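Nitrite reductase (Hyphomicrobium denitrificans, PDB 2DV6) probably catalyses the one-electron reduction of nitrite to nitric oxide in denitrification, using copper centres and electrons from a cytochrome c. Local coordinates at residues 26-31 with 66-71; 79-84 with 98-103. All blocks are in the same frame, centred on the assembly; numbering follows the deposited sequence.

Both contacts belong to the cupredoxin domain at the N-terminal end of the chain, and their centres lie about 10 Å apart. Interaction 1 joins two neighbouring strands within one sheet; interaction 2 packs an outermost strand of that sheet, 98-103, against 79-84 across the interior. Strand 64-70 connects them, since Val67 N to Phe100 O and Leu69 N to Ser98 O, each 2.8 Å, are probable hydrogen bonds, and Leu69 CG lies 3.5 Å from Val79 CG2. The side chains of Leu69 and Val79 are about 7 and 8 Å from the copper held by His77, Cys114, His119 and Met124. Both contacts also touch a second subunit.

Interaction 1: 26-31 with 66-71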
loop_
_atom_site.group_PDB
_atom_site.type_symbol
_atom_site.label_atom_id
_atom_site.label_comp_id
_atom_site.label_asym_id
_atom_site.label_seq_id
_atom_site.Cartn_x
_atom_site.Cartn_y
_atom_site.Cartn_z
ATOM N N PRO A 26 22.884 22.435 -20.603
ATOM C CA PRO A 26 21.729 23.087 -19.935
ATOM C C PRO A 26 21.699 22.783 -18.433
ATOM O O PRO A 26 22.163 21.713 -18.004
ATOM C CB PRO A 26 20.485 22.516 -20.648
ATOM C CG PRO A 26 20.965 21.382 -21.484
ATOM C CD PRO A 26 22.460 21.544 -21.709
ATOM N N VAL A 27 21.260 23.766 -17.656
ATOM C CA VAL A 27 20.942 23.576 -16.264
ATOM C C VAL A 27 19.477 23.073 -16.205
ATOM O O VAL A 27 18.566 23.659 -16.802
ATOM C CB VAL A 27 21.279 24.864 -15.399
ATOM C CG1 VAL A 27 20.568 26.073 -15.922
ATOM C CG2 VAL A 27 20.929 24.659 -13.885
ATOM N N VAL A 28 19.273 21.946 -15.541
ATOM C CA VAL A 28 18.003 21.213 -15.624
ATOM C C VAL A 28 17.301 21.273 -14.290
ATOM O O VAL A 28 17.917 21.005 -13.290
ATOM C CB VAL A 28 18.209 19.740 -16.071
ATOM C CG1 VAL A 28 16.865 19.036 -16.214
ATOM C CG2 VAL A 28 18.978 19.675 -17.421
ATOM N N PHE A 29 16.027 21.659 -14.278
ATOM C CA PHE A 29 15.227 21.683 -13.053
ATOM C C PHE A 29 14.041 20.798 -13.280
ATOM O O PHE A 29 13.397 20.909 -14.321
ATOM C CB PHE A 29 14.724 23.117 -12.733
ATOM C CG PHE A 29 15.839 24.091 -12.473
ATOM C CD1 PHE A 29 16.244 24.964 -13.462
ATOM C CD2 PHE A 29 16.548 24.047 -11.278
ATOM C CE1 PHE A 29 17.292 25.832 -13.232
ATOM C CE2 PHE A 29 17.613 24.926 -11.031
ATOM C CZ PHE A 29 17.985 25.810 -12.000
ATOM N N THR A 30 13.755 19.912 -12.319
ATOM C CA THR A 30 12.537 19.099 -12.392
ATOM C C THR A 30 11.518 19.538 -11.340
ATOM O O THR A 30 11.882 19.716 -10.196
ATOM C CB THR A 30 12.867 17.574 -12.289
ATOM O OG1 THR A 30 13.742 17.244 -13.366
ATOM C CG2 THR A 30 11.593 16.714 -12.368
ATOM N N LEU A 31 10.271 19.747 -11.776
ATOM C CA LEU A 31 9.159 20.171 -10.945
ATOM C C LEU A 31 8.061 19.131 -11.087
ATOM O O LEU A 31 7.669 18.756 -12.201
ATOM C CB LEU A 31 8.606 21.549 -11.416
ATOM C CG LEU A 31 9.587 22.739 -11.419
ATOM C CD1 LEU A 31 8.993 24.069 -12.001
ATOM C CD2 LEU A 31 10.127 22.985 -10.035
ATOM N N GLN A 66 16.594 24.395 -18.724
ATOM C CA GLN A 66 15.622 23.359 -19.109
ATOM C C GLN A 66 14.745 23.087 -17.895
ATOM O O GLN A 66 15.244 22.928 -16.779
ATOM C CB GLN A 66 16.312 22.065 -19.588
ATOM C CG GLN A 66 15.334 20.909 -19.918
ATOM C CD GLN A 66 16.049 19.645 -20.319
ATOM O OE1 GLN A 66 17.014 19.699 -21.060
ATOM N NE2 GLN A 66 15.576 18.493 -19.842
ATOM N N VAL A 67 13.438 23.065 -18.118
ATOM C CA VAL A 67 12.499 22.754 -17.049
ATOM C C VAL A 67 11.690 21.514 -17.411
ATOM O O VAL A 67 11.130 21.447 -18.487
ATOM C CB VAL A 67 11.568 23.958 -16.750
ATOM C CG1 VAL A 67 10.518 23.593 -15.681
ATOM C CG2 VAL A 67 12.431 25.167 -16.249
ATOM N N ASN A 68 11.662 20.526 -16.504
ATOM C CA ASN A 68 10.914 19.286 -16.715
ATOM C C ASN A 68 9.692 19.309 -15.792
ATOM O O ASN A 68 9.828 19.281 -14.582
ATOM C CB ASN A 68 11.737 18.059 -16.332
ATOM C CG ASN A 68 13.050 17.946 -17.074
ATOM O OD1 ASN A 68 13.182 18.327 -18.260
ATOM N ND2 ASN A 68 14.034 17.349 -16.387
ATOM N N LEU A 69 8.502 19.308 -16.352
ATOM C CA LEU A 69 7.312 19.367 -15.537
ATOM C C LEU A 69 6.676 17.989 -15.556
ATOM O O LEU A 69 6.392 17.462 -16.638
ATOM C CB LEU A 69 6.344 20.380 -16.157
ATOM C CG LEU A 69 5.119 20.948 -15.426
ATOM C CD1 LEU A 69 3.816 20.811 -16.230
ATOM C CD2 LEU A 69 4.974 20.651 -13.926
ATOM N N VAL A 70 6.447 17.421 -14.372
ATOM C CA VAL A 70 5.725 16.149 -14.254
ATOM C C VAL A 70 4.476 16.362 -13.409
ATOM O O VAL A 70 4.538 16.919 -12.322
ATOM C CB VAL A 70 6.629 15.043 -13.582
ATOM C CG1 VAL A 70 5.891 13.692 -13.474
ATOM C CG2 VAL A 70 7.974 14.926 -14.318
ATOM N N ASN A 71 3.349 15.884 -13.907
ATOM C CA ASN A 71 2.080 16.005 -13.245
ATOM C C ASN A 71 2.033 14.974 -12.103
ATOM O O ASN A 71 2.216 13.755 -12.328
ATOM C CB ASN A 71 0.972 15.784 -14.301
ATOM C CG ASN A 71 -0.414 15.974 -13.755
ATOM O OD1 ASN A 71 -0.714 15.554 -12.637
ATOM N ND2 ASN A 71 -1.293 16.577 -14.566
#
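Thr30 and Asn68 meet across two parallel strands of a cupredoxin beta sandwich, and the way the asparagine amide is turned organises one face of the pair. With CG beside its own backbone N (chi1 -57°), Asn68 swings the amide across to Thr30, where ND2 donates to OG1 at 3.0 Å, with an N-H...O angle of 158° and the oxygen slightly tilted from the amide plane. The same ND2 packs 3.3 Å from Val28 CG1. The other end of the amide looks along its own strand: Asn68 OD1 accepts Gln66 NE2 on a lone pair at 2.9 Å in a nearly straight bond (172°), and also pairs with Thr99 OG1 on the next strand, which fixes the rotation of the amide. Gln66, an extended chain long enough to reach that oxygen, lies side by side with Val28, and its NE2 has a further partner in Glu422 OE1. Replacing Asn68 by a leucine of similar bulk would probably leave Thr30 OG1 without its donor and rob Gln66 NE2 and Thr99 OG1 of the acceptor they share. The bonds linking Thr30, Asn68, Gln66 and Thr99 account for the polar residues on this face, where Tyr315 of a second subunit packs on Thr30, Asn68 and Val70.

Five backbone bonds join the strands, among them Asn68 N to Phe29 O at 2.8 Å. Alternation sends Phe29, Leu31, Val67 and Leu69 to the other face, the inside of the sandwich, where apolar residues belong; the Phe29 ring reaches Leu57 and Val59 of the opposing sheet. Here Leu31 CD1 crosses to Val67 CG1 at 4.0 Å, while Leu69 brings CD2 to within 3.7 Å of the backbone oxygen Leu31 O.

Interaction 2: 79-84 with 98-103; sequences VVVDQY and STFSFV
Tyr84 OH is hydrogen-bonded to the backbone O of Lys106, and the Tyr84 ring turns one face to Phe102. The hydroxyl explains why a tyrosine serves here at the partly exposed end of the contact: its ring can pack inward while its polar tip is satisfied. Phe102 CD2 sits over that face of the Tyr84 ring, offset toward the rim, and comes 3.8 Å from Tyr84 CD2. The two rings are neither parallel nor perpendicular; their centroids are 4.8 Å apart and their planes meet at 38°. Beyond Phe102, the backbone oxygen Val103 O closes to 3.3 Å from Tyr84 CE2. The Tyr84 ring is held further by an edge-to-face pairing with Phe110 and a cation-pi contact with Lys106.

These residues face each other across the interior of the cupredoxin sandwich: strand 98-103 is an outer strand of one sheet, and 79-84 includes the short strand 80-81 of the other and the turn that follows it. Alternate residues point inward, so Phe100 and Phe102 rise from the same side of their strand. In both, CG stands between the backbone N and the carbonyl carbon (chi1 74° and 65°), a crowded setting that lifts the rings off the strand to meet the opposing sheet. Val81, a compact branched residue, reaches both rings with one methyl: CG2 lies at the edge of the Phe100 ring, 4.0 Å from CZ, and 4.1 Å from Phe102 CE1. Val79 adds its CB to the Phe100 ring, 4.0 Å from CE1. Between the two phenylalanines, Ser101 turns to the other side of the strand, and its OG is hydrogen-bonded to Pro263 O of a second subunit.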
loop_
_atom_site.group_PDB
_atom_site.type_symbol
_atom_site.label_atom_id
_atom_site.label_comp_id
_atom_site.label_asym_id
_atom_site.label_seq_id
_atom_site.Cartn_x
_atom_site.Cartn_y
_atom_site.Cartn_z
ATOM N N VAL A 79 3.604 25.197 -17.057
ATOM C CA VAL A 79 4.477 26.187 -16.466
ATOM C C VAL A 79 4.670 27.261 -17.533
ATOM O O VAL A 79 5.008 26.948 -18.674
ATOM C CB VAL A 79 5.912 25.678 -16.202
ATOM C CG1 VAL A 79 6.696 26.731 -15.396
ATOM C CG2 VAL A 79 5.919 24.393 -15.489
ATOM N N VAL A 80 4.479 28.517 -17.148
ATOM C CA VAL A 80 4.724 29.640 -18.035
ATOM C C VAL A 80 5.801 30.489 -17.393
ATOM O O VAL A 80 5.742 30.754 -16.198
ATOM C CB VAL A 80 3.419 30.460 -18.287
ATOM C CG1 VAL A 80 3.682 31.715 -19.170
ATOM C CG2 VAL A 80 2.359 29.579 -18.908
ATOM N N VAL A 81 6.814 30.883 -18.169
ATOM C CA VAL A 81 7.833 31.776 -17.611
ATOM C C VAL A 81 7.537 33.200 -18.037
ATOM O O VAL A 81 7.579 33.553 -19.231
ATOM C CB VAL A 81 9.293 31.365 -17.878
ATOM C CG1 VAL A 81 10.262 32.393 -17.200
ATOM C CG2 VAL A 81 9.534 29.977 -17.347
ATOM N N ASP A 82 7.241 33.997 -17.009
ATOM C CA ASP A 82 6.608 35.291 -17.178
ATOM C C ASP A 82 7.196 36.226 -18.258
ATOM O O ASP A 82 6.436 36.726 -19.116
ATOM C CB ASP A 82 6.481 36.036 -15.856
ATOM C CG ASP A 82 5.587 37.258 -15.978
ATOM O OD1 ASP A 82 4.707 37.275 -16.887
ATOM O OD2 ASP A 82 5.784 38.200 -15.183
ATOM N N GLN A 83 8.491 36.497 -18.271
ATOM C CA GLN A 83 8.856 37.490 -19.303
ATOM C C GLN A 83 9.584 36.930 -20.527
ATOM O O GLN A 83 9.756 37.627 -21.511
ATOM C CB GLN A 83 9.521 38.736 -18.683
ATOM C CG GLN A 83 8.977 39.017 -17.273
ATOM C CD GLN A 83 8.970 40.477 -16.892
ATOM O OE1 GLN A 83 9.728 40.901 -16.004
ATOM N NE2 GLN A 83 8.090 41.264 -17.544
ATOM N N TYR A 84 9.950 35.651 -20.479
ATOM C CA TYR A 84 10.653 34.992 -21.564
ATOM C C TYR A 84 9.702 34.394 -22.586
ATOM O O TYR A 84 10.119 33.988 -23.668
ATOM C CB TYR A 84 11.564 33.910 -21.003
ATOM C CG TYR A 84 12.810 34.450 -20.358
ATOM C CD1 TYR A 84 12.840 34.765 -18.997
ATOM C CD2 TYR A 84 13.956 34.685 -21.115
ATOM C CE1 TYR A 84 13.992 35.258 -18.404
ATOM C CE2 TYR A 84 15.109 35.179 -20.527
ATOM C CZ TYR A 84 15.122 35.460 -19.178
ATOM O OH TYR A 84 16.266 35.963 -18.610
ATOM N N SER A 98 5.983 17.396 -19.560
ATOM C CA SER A 98 6.387 18.242 -20.637
ATOM C C SER A 98 7.678 18.872 -20.216
ATOM O O SER A 98 7.864 19.322 -19.068
ATOM C CB SER A 98 5.381 19.362 -20.932
ATOM O OG SER A 98 5.950 20.240 -21.921
ATOM N N THR A 99 8.533 18.990 -21.191
ATOM C CA THR A 99 9.887 19.435 -21.004
ATOM C C THR A 99 10.064 20.696 -21.939
ATOM O O THR A 99 9.503 20.739 -23.061
ATOM C CB THR A 99 10.658 18.165 -21.413
ATOM O OG1 THR A 99 11.413 17.587 -20.314
ATOM C CG2 THR A 99 11.310 18.288 -22.678
ATOM N N PHE A 100 10.781 21.734 -21.487
ATOM C CA PHE A 100 11.027 22.924 -22.340
ATOM C C PHE A 100 12.261 23.647 -21.850
ATOM O O PHE A 100 12.767 23.334 -20.780
ATOM C CB PHE A 100 9.809 23.886 -22.389
ATOM C CG PHE A 100 9.592 24.701 -21.110
ATOM C CD1 PHE A 100 9.084 24.109 -19.959
ATOM C CD2 PHE A 100 9.870 26.077 -21.079
ATOM C CE1 PHE A 100 8.863 24.874 -18.777
ATOM C CE2 PHE A 100 9.672 26.819 -19.941
ATOM C CZ PHE A 100 9.169 26.206 -18.763
ATOM N N SER A 101 12.733 24.614 -22.628
ATOM C CA SER A 101 13.955 25.336 -22.328
ATOM C C SER A 101 13.864 26.771 -22.805
ATOM O O SER A 101 12.996 27.125 -23.629
ATOM C CB SER A 101 15.156 24.657 -22.976
ATOM O OG SER A 101 15.006 24.619 -24.393
ATOM N N PHE A 102 14.743 27.603 -22.265
ATOM C CA PHE A 102 14.900 28.979 -22.747
ATOM C C PHE A 102 16.305 29.446 -22.407
ATOM O O PHE A 102 16.919 28.913 -21.500
ATOM C CB PHE A 102 13.842 29.903 -22.127
ATOM C CG PHE A 102 13.970 30.053 -20.629
ATOM C CD1 PHE A 102 13.337 29.165 -19.775
ATOM C CD2 PHE A 102 14.715 31.095 -20.083
ATOM C CE1 PHE A 102 13.451 29.285 -18.400
ATOM C CE2 PHE A 102 14.847 31.228 -18.711
ATOM C CZ PHE A 102 14.211 30.322 -17.863
ATOM N N VAL A 103 16.826 30.418 -23.150
ATOM C CA VAL A 103 18.122 31.005 -22.824
ATOM C C VAL A 103 17.840 32.151 -21.864
ATOM O O VAL A 103 17.004 33.023 -22.159
ATOM C CB VAL A 103 18.898 31.506 -24.077
ATOM C CG1 VAL A 103 20.238 32.140 -23.639
ATOM C CG2 VAL A 103 19.184 30.345 -25.041
#